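Long-range contact in L-methionine gamma-lyase (Fusobacterium nucleatum subsp. nucleatum, PDB 6LXU), which belongs to the Cys/Met metabolism family of pyridoxal-phosphate-dependent enzymes and carries its cofactor covalently attached: residues T347-P352 and V375-G380. Sequence-based numbering, arbitrary orientation.
With NO3 (nitrate ion), chain C.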
ATOM      1  N   THR A 347       5.273 -23.383  -3.844  1.00  5.75           N
ATOM      2  CA  THR A 347       5.731 -24.212  -4.961  1.00  5.70           C
ATOM      3  C   THR A 347       4.782 -24.037  -6.143  1.00  5.77           C
ATOM      4  O   THR A 347       3.558 -24.127  -5.972  1.00  6.05           O
ATOM      5  CB  THR A 347       5.818 -25.684  -4.535  1.00  5.70           C
ATOM      6  OG1 THR A 347       6.858 -25.829  -3.575  1.00  5.87           O
ATOM      7  CG2 THR A 347       6.132 -26.600  -5.688  1.00  5.85           C
ATOM      8  N   LEU A 348       5.351 -23.790  -7.322  1.00  5.79           N
ATOM      9  CA  LEU A 348       4.576 -23.624  -8.551  1.00  6.14           C
ATOM     10  C   LEU A 348       4.976 -24.701  -9.544  1.00  6.24           C
ATOM     11  O   LEU A 348       6.122 -25.153  -9.560  1.00  6.32           O
ATOM     12  CB  LEU A 348       4.820 -22.252  -9.174  1.00  6.49           C
ATOM     13  CG  LEU A 348       4.607 -21.028  -8.295  1.00  6.91           C
ATOM     14  CD1 LEU A 348       4.881 -19.765  -9.076  1.00  7.55           C
ATOM     15  CD2 LEU A 348       3.206 -20.998  -7.692  1.00  7.38           C
ATOM     16  N   ILE A 349       4.038 -25.062 -10.404  1.00  6.38           N
ATOM     17  CA  ILE A 349       4.285 -26.137 -11.369  1.00  7.00           C
ATOM     18  C   ILE A 349       3.520 -25.858 -12.654  1.00  7.34           C
ATOM     19  O   ILE A 349       2.422 -25.280 -12.630  1.00  7.30           O
ATOM     20  CB  ILE A 349       3.935 -27.499 -10.742  1.00  7.11           C
ATOM     21  CG1 ILE A 349       4.514 -28.678 -11.541  1.00  7.29           C
ATOM     22  CG2 ILE A 349       2.440 -27.661 -10.528  1.00  7.34           C
ATOM     23  CD1 ILE A 349       4.334 -30.013 -10.856  1.00  7.65           C
ATOM     24  N   GLN A 350       4.108 -26.248 -13.787  1.00  8.07           N
ATOM     25  CA  GLN A 350       3.474 -26.102 -15.090  0.50  8.77           C
ATOM     26  C   GLN A 350       3.861 -27.267 -15.996  1.00  8.64           C
ATOM     27  O   GLN A 350       4.948 -27.833 -15.853  1.00  8.48           O
ATOM     28  CB  GLN A 350       3.873 -24.777 -15.740  0.50  9.85           C
ATOM     29  CG  GLN A 350       5.357 -24.477 -15.770  0.50 10.86           C
ATOM     30  CD  GLN A 350       5.643 -23.215 -16.549  0.50 11.84           C
ATOM     31  OE1 GLN A 350       5.814 -23.264 -17.759  0.50 13.33           O
ATOM     32  NE2 GLN A 350       5.688 -22.076 -15.861  0.50 12.44           N
ATOM     33  N   HIS A 351       2.982 -27.575 -16.946  1.00  8.34           N
ATOM     34  CA  HIS A 351       3.181 -28.619 -17.952  1.00  8.72           C
ATOM     35  C   HIS A 351       3.096 -27.895 -19.285  1.00  8.80           C
ATOM     36  O   HIS A 351       1.991 -27.678 -19.792  1.00  8.88           O
ATOM     37  CB  HIS A 351       2.096 -29.678 -17.792  1.00  8.95           C
ATOM     38  CG  HIS A 351       2.119 -30.736 -18.851  1.00  9.17           C
ATOM     39  ND1 HIS A 351       0.998 -31.089 -19.572  1.00  9.49           N
ATOM     40  CD2 HIS A 351       3.125 -31.525 -19.291  1.00  9.32           C
ATOM     41  CE1 HIS A 351       1.321 -32.060 -20.411  1.00  9.63           C
ATOM     42  NE2 HIS A 351       2.602 -32.338 -20.265  1.00  9.40           N
ATOM     43  N   PRO A 352       4.244 -27.453 -19.833  1.00  9.41           N
ATOM     44  CA  PRO A 352       4.163 -26.555 -20.985  1.00  9.99           C
ATOM     45  C   PRO A 352       3.355 -27.085 -22.174  1.00 10.24           C
ATOM     46  O   PRO A 352       2.647 -26.302 -22.828  1.00 10.89           O
ATOM     47  CB  PRO A 352       5.621 -26.330 -21.362  1.00 10.50           C
ATOM     48  CG  PRO A 352       6.371 -26.508 -20.101  1.00 11.12           C
ATOM     49  CD  PRO A 352       5.614 -27.503 -19.283  1.00  9.88           C
ATOM     50  N   VAL A 375       7.650 -31.399 -17.368  1.00  8.32           N
ATOM     51  CA  VAL A 375       7.035 -30.643 -16.268  1.00  8.31           C
ATOM     52  C   VAL A 375       8.116 -29.735 -15.688  1.00  8.17           C
ATOM     53  O   VAL A 375       9.260 -30.158 -15.503  1.00  8.13           O
ATOM     54  CB  VAL A 375       6.466 -31.601 -15.212  1.00  8.69           C
ATOM     55  CG1 VAL A 375       5.894 -30.823 -14.023  1.00  8.82           C
ATOM     56  CG2 VAL A 375       5.405 -32.497 -15.840  1.00  8.97           C
ATOM     57  N   ARG A 376       7.747 -28.470 -15.435  1.00  7.97           N
ATOM     58  CA  ARG A 376       8.648 -27.491 -14.807  1.00  8.29           C
ATOM     59  C   ARG A 376       8.157 -27.166 -13.399  1.00  7.40           C
ATOM     60  O   ARG A 376       7.000 -26.776 -13.213  1.00  7.35           O
ATOM     61  CB  ARG A 376       8.727 -26.204 -15.619  1.00  9.78           C
ATOM     62  CG  ARG A 376       9.933 -25.368 -15.227  1.00 12.44           C
ATOM     63  CD  ARG A 376       9.960 -24.003 -15.864  1.00 14.43           C
ATOM     64  NE  ARG A 376       9.182 -23.073 -15.069  1.00 16.43           N
ATOM     65  CZ  ARG A 376       9.317 -21.748 -15.072  1.00 17.58           C
ATOM     66  NH1 ARG A 376      10.216 -21.151 -15.872  1.00 19.07           N
ATOM     67  NH2 ARG A 376       8.554 -21.009 -14.279  1.00 18.67           N
ATOM     68  N   LEU A 377       9.039 -27.342 -12.425  1.00  6.84           N
ATOM     69  CA  LEU A 377       8.724 -27.143 -11.022  1.00  6.65           C
ATOM     70  C   LEU A 377       9.588 -26.024 -10.437  1.00  6.38           C
ATOM     71  O   LEU A 377      10.826 -26.076 -10.493  1.00  6.76           O
ATOM     72  CB  LEU A 377       8.989 -28.448 -10.281  1.00  6.93           C
ATOM     73  CG  LEU A 377       8.649 -28.493  -8.802  1.00  7.15           C
ATOM     74  CD1 LEU A 377       7.155 -28.402  -8.586  1.00  7.23           C
ATOM     75  CD2 LEU A 377       9.183 -29.775  -8.179  1.00  7.35           C
ATOM     76  N   SER A 378       8.928 -25.001  -9.877  1.00  6.00           N
ATOM     77  CA  SER A 378       9.592 -23.970  -9.067  1.00  5.93           C
ATOM     78  C   SER A 378       9.416 -24.367  -7.610  1.00  5.78           C
ATOM     79  O   SER A 378       8.311 -24.261  -7.058  1.00  5.81           O
ATOM     80  CB  SER A 378       8.961 -22.610  -9.324  1.00  5.98           C
ATOM     81  OG  SER A 378       9.483 -21.640  -8.422  1.00  6.10           O
ATOM     82  N   VAL A 379      10.471 -24.870  -6.997  1.00  5.70           N
ATOM     83  CA  VAL A 379      10.374 -25.375  -5.642  1.00  5.84           C
ATOM     84  C   VAL A 379      10.251 -24.205  -4.655  1.00  5.79           C
ATOM     85  O   VAL A 379      11.085 -23.292  -4.664  1.00  5.80           O
ATOM     86  CB  VAL A 379      11.609 -26.230  -5.298  1.00  6.04           C
ATOM     87  CG1 VAL A 379      11.600 -26.679  -3.843  1.00  6.38           C
ATOM     88  CG2 VAL A 379      11.703 -27.440  -6.230  1.00  6.35           C
ATOM     89  N   GLY A 380       9.216 -24.261  -3.818  1.00  5.68           N
ATOM     90  CA  GLY A 380       8.966 -23.241  -2.808  1.00  5.81           C
ATOM     91  C   GLY A 380       9.590 -23.567  -1.471  1.00  5.90           C
ATOM     92  O   GLY A 380      10.558 -24.326  -1.381  1.00  6.42           O
TER
HETATM   93  N   NO3 C 502       7.794 -18.544 -16.342  1.00 20.71           N
HETATM   94  O1  NO3 C 502       8.269 -18.118 -15.301  1.00 22.12           O
HETATM   95  O2  NO3 C 502       8.472 -18.477 -17.407  1.00 18.84           O
HETATM   96  O3  NO3 C 502       6.635 -19.054 -16.351  1.00 19.78           O
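In Gln350 the first torsion (chi1 50°) sets CG between the backbone N and the carbonyl carbon, while Arg376 leaves its backbone with CG opposite N and then bends at chi3 (85°), and the two polar ends cross on one face of the sheet. Gln350 NE2 lies over one face of the guanidinium, the amide plane turned 38° from it, with Gln350 CD 3.8 Å from Arg376 NE. As both NE2 and NH2 are donors, they do not bond to each other; a nitrate ion, probably from the crystallisation liquor, accepts from both. Gln350 NE2 donates to nitrate O3 at 3.2 Å, and Arg376 NH2, with the ion at the guanidinium edge, makes a weak bond to nitrate O1. Ser341 N also binds the nitrate, and Arg376 NH1 pairs with Asn161 OD1.

Beneath these side chains runs an antiparallel pair of neighbouring strands in the five-stranded sheet of the C-terminal domain of this fold-type I PLP enzyme, flanked by strands 314-319 and 337-338. Leu348 with Ser378 and Gln350 with Arg376 are its hydrogen-bonded pairs, each closed by two backbone bonds; the one from Arg376 N to Gln350 O is nearly straight. Ile349 and Leu377 form the intervening non-hydrogen-bonded pair, and their side chains turn to the other face. There Ile349 CG1 meets Val375 CG1 at 3.6 Å, Leu377 CD1 lies 3.6 Å from Thr347 CG2, and Leu330 of helix 322-332 packs on both Ile349 and Val375. Just before strand 348-350 begins and after strand 374-378 ends, Thr347 OG1 takes over from the backbone, accepting a 2.8 Å bond from Gly380 N while also bonding to Glu382 OE1. Leu348, on the nitrate side, packs against Leu28 of a neighbouring subunit.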